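Local atomic coordinates of 2L protein (Yaba-like disease virus, PDB entry 3IT8), a protein that adopts an MHC class I-like fold and probably acts by binding and neutralising host tumour necrosis factor. Residues 180-184 and 285-289. Numbering follows the deposited sequence.
Sequences KDTTP and HDTLE
Thr183 and Thr287 interlock where the linker 180-184 passes the loop 285-289. The two branches of Thr183 divide the work: OG1 lies 3.3 Å from Thr287 CB, and CG2 meets Leu288 CD1. On the other side, Thr287 holds OG1 between its backbone N and carbonyl carbon (chi1 64°). This turns Thr287 OG1 over the linker backbone, 3.3 Å from Thr183 CA, and brings it to Pro184 CD. Thr287 CG2 lies 3.5 Å from Thr183 OG1 and also borders Asp181 CB and Thr182 C, so Thr287 touches each linker residue from Asp181 to Pro184. Leu288 closes the apolar end, where its CD1 packs against the Pro184 ring, 3.6 Å from Pro184 CD. At the other end Asp181 slides alongside Thr287 in the opposite direction and brings OD2 to 3.8 Å from Asp286 CB. The Asp181 and Asp286 carboxylates, with planes 33° apart, place their OD2 atoms 4.3 Å from each other. Behind them lies the buried His285, its ring oblique to Pro184 CD and with Asp286 CB over one face; ND1 is weakly hydrogen-bonded to Asp211 O, and the ring meets Phe207. Asp286 reaches into the MHC-like platform: OD2 accepts a hydrogen bond from the amino terminus at Ile1, and OD1 a weak one from Gly101 N. The linker follows helix 148-174 of that platform and leads into strand 185-189, the first of the Ig-like domain, whereas 285-289 joins strands 279-284 and 291-293 and corresponds to the F-G loop of an Ig fold. Their meeting forms part of the junction between the two domains. Between linker and F-G loop the contact is van der Waals, while Asp286 makes polar ties to the platform, and the nearby amino terminus probably offsets some repulsion between the two neighbouring carboxylates.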
loop_
_atom_site.group_PDB
_atom_site.type_symbol
_atom_site.label_atom_id
_atom_site.label_comp_id
_atom_site.label_asym_id
_atom_site.label_seq_id
_atom_site.Cartn_x
_atom_site.Cartn_y
_atom_site.Cartn_z
ATOM N N LYS D 180 -39.679 -14.798 -7.470
ATOM C CA LYS D 180 -38.639 -15.060 -6.483
ATOM C C LYS D 180 -37.613 -16.047 -7.054
ATOM O O LYS D 180 -37.907 -16.816 -7.971
ATOM C CB LYS D 180 -39.255 -15.649 -5.219
ATOM C CG LYS D 180 -39.941 -16.977 -5.473
ATOM C CD LYS D 180 -40.130 -17.758 -4.190
ATOM C CE LYS D 180 -40.614 -19.171 -4.478
ATOM N NZ LYS D 180 -40.689 -19.983 -3.229
ATOM N N ASP D 181 -36.404 -16.022 -6.513
ATOM C CA ASP D 181 -35.370 -16.938 -6.972
ATOM C C ASP D 181 -35.823 -18.366 -6.709
ATOM O O ASP D 181 -36.463 -18.659 -5.695
ATOM C CB ASP D 181 -34.058 -16.664 -6.234
ATOM C CG ASP D 181 -33.215 -15.612 -6.922
ATOM O OD1 ASP D 181 -33.780 -14.624 -7.426
ATOM O OD2 ASP D 181 -31.981 -15.767 -6.952
ATOM N N THR D 182 -35.498 -19.257 -7.633
ATOM C CA THR D 182 -35.861 -20.659 -7.483
ATOM C C THR D 182 -34.723 -21.581 -7.909
ATOM O O THR D 182 -34.285 -21.562 -9.063
ATOM C CB THR D 182 -37.115 -20.981 -8.290
ATOM O OG1 THR D 182 -38.241 -20.394 -7.628
ATOM C CG2 THR D 182 -37.308 -22.490 -8.435
ATOM N N THR D 183 -34.252 -22.392 -6.962
ATOM C CA THR D 183 -33.153 -23.307 -7.222
ATOM C C THR D 183 -33.565 -24.502 -8.052
ATOM O O THR D 183 -34.558 -25.145 -7.780
ATOM C CB THR D 183 -32.551 -23.800 -5.934
ATOM O OG1 THR D 183 -32.345 -22.683 -5.061
ATOM C CG2 THR D 183 -31.230 -24.480 -6.220
ATOM N N PRO D 184 -32.784 -24.820 -9.076
ATOM C CA PRO D 184 -33.088 -25.947 -9.949
ATOM C C PRO D 184 -32.636 -27.303 -9.418
ATOM O O PRO D 184 -31.946 -27.395 -8.402
ATOM C CB PRO D 184 -32.346 -25.579 -11.219
ATOM C CG PRO D 184 -31.072 -25.028 -10.657
ATOM C CD PRO D 184 -31.575 -24.118 -9.540
ATOM N N HIS D 285 -25.636 -20.557 -11.923
ATOM C CA HIS D 285 -26.938 -19.930 -11.746
ATOM C C HIS D 285 -26.938 -19.071 -10.476
ATOM O O HIS D 285 -26.093 -19.256 -9.606
ATOM C CB HIS D 285 -28.005 -21.005 -11.644
ATOM C CG HIS D 285 -29.384 -20.462 -11.499
ATOM N ND1 HIS D 285 -30.110 -19.984 -12.564
ATOM C CD2 HIS D 285 -30.159 -20.287 -10.406
ATOM C CE1 HIS D 285 -31.274 -19.535 -12.134
ATOM N NE2 HIS D 285 -31.330 -19.706 -10.828
ATOM N N ASP D 286 -27.876 -18.133 -10.371
ATOM C CA ASP D 286 -27.941 -17.258 -9.199
ATOM C C ASP D 286 -28.018 -18.052 -7.902
ATOM O O ASP D 286 -27.320 -17.747 -6.936
ATOM C CB ASP D 286 -29.121 -16.295 -9.328
ATOM C CG ASP D 286 -28.770 -15.056 -10.140
ATOM O OD1 ASP D 286 -27.793 -15.121 -10.924
ATOM O OD2 ASP D 286 -29.474 -14.024 -9.994
ATOM N N THR D 287 -28.873 -19.063 -7.872
ATOM C CA THR D 287 -28.968 -19.926 -6.705
ATOM C C THR D 287 -27.785 -20.849 -6.976
ATOM O O THR D 287 -27.508 -21.135 -8.132
ATOM C CB THR D 287 -30.298 -20.706 -6.712
ATOM O OG1 THR D 287 -30.355 -21.582 -7.843
ATOM C CG2 THR D 287 -31.472 -19.723 -6.802
ATOM N N LEU D 288 -27.081 -21.307 -5.950
ATOM C CA LEU D 288 -25.885 -22.147 -6.162
ATOM C C LEU D 288 -24.866 -21.506 -7.108
ATOM O O LEU D 288 -24.763 -21.905 -8.255
ATOM C CB LEU D 288 -26.249 -23.567 -6.680
ATOM C CG LEU D 288 -26.956 -24.148 -7.943
ATOM C CD1 LEU D 288 -28.417 -23.812 -7.896
ATOM C CD2 LEU D 288 -26.335 -23.698 -9.245
ATOM N N GLU D 289 -24.111 -20.518 -6.623
ATOM C CA GLU D 289 -23.109 -19.810 -7.436
ATOM C C GLU D 289 -22.499 -20.647 -8.573
ATOM O O GLU D 289 -22.384 -20.187 -9.708
ATOM C CB GLU D 289 -21.999 -19.255 -6.539
ATOM C CG GLU D 289 -22.473 -18.177 -5.569
ATOM C CD GLU D 289 -21.328 -17.541 -4.788
ATOM O OE1 GLU D 289 -20.603 -18.277 -4.081
ATOM O OE2 GLU D 289 -21.154 -16.304 -4.879
#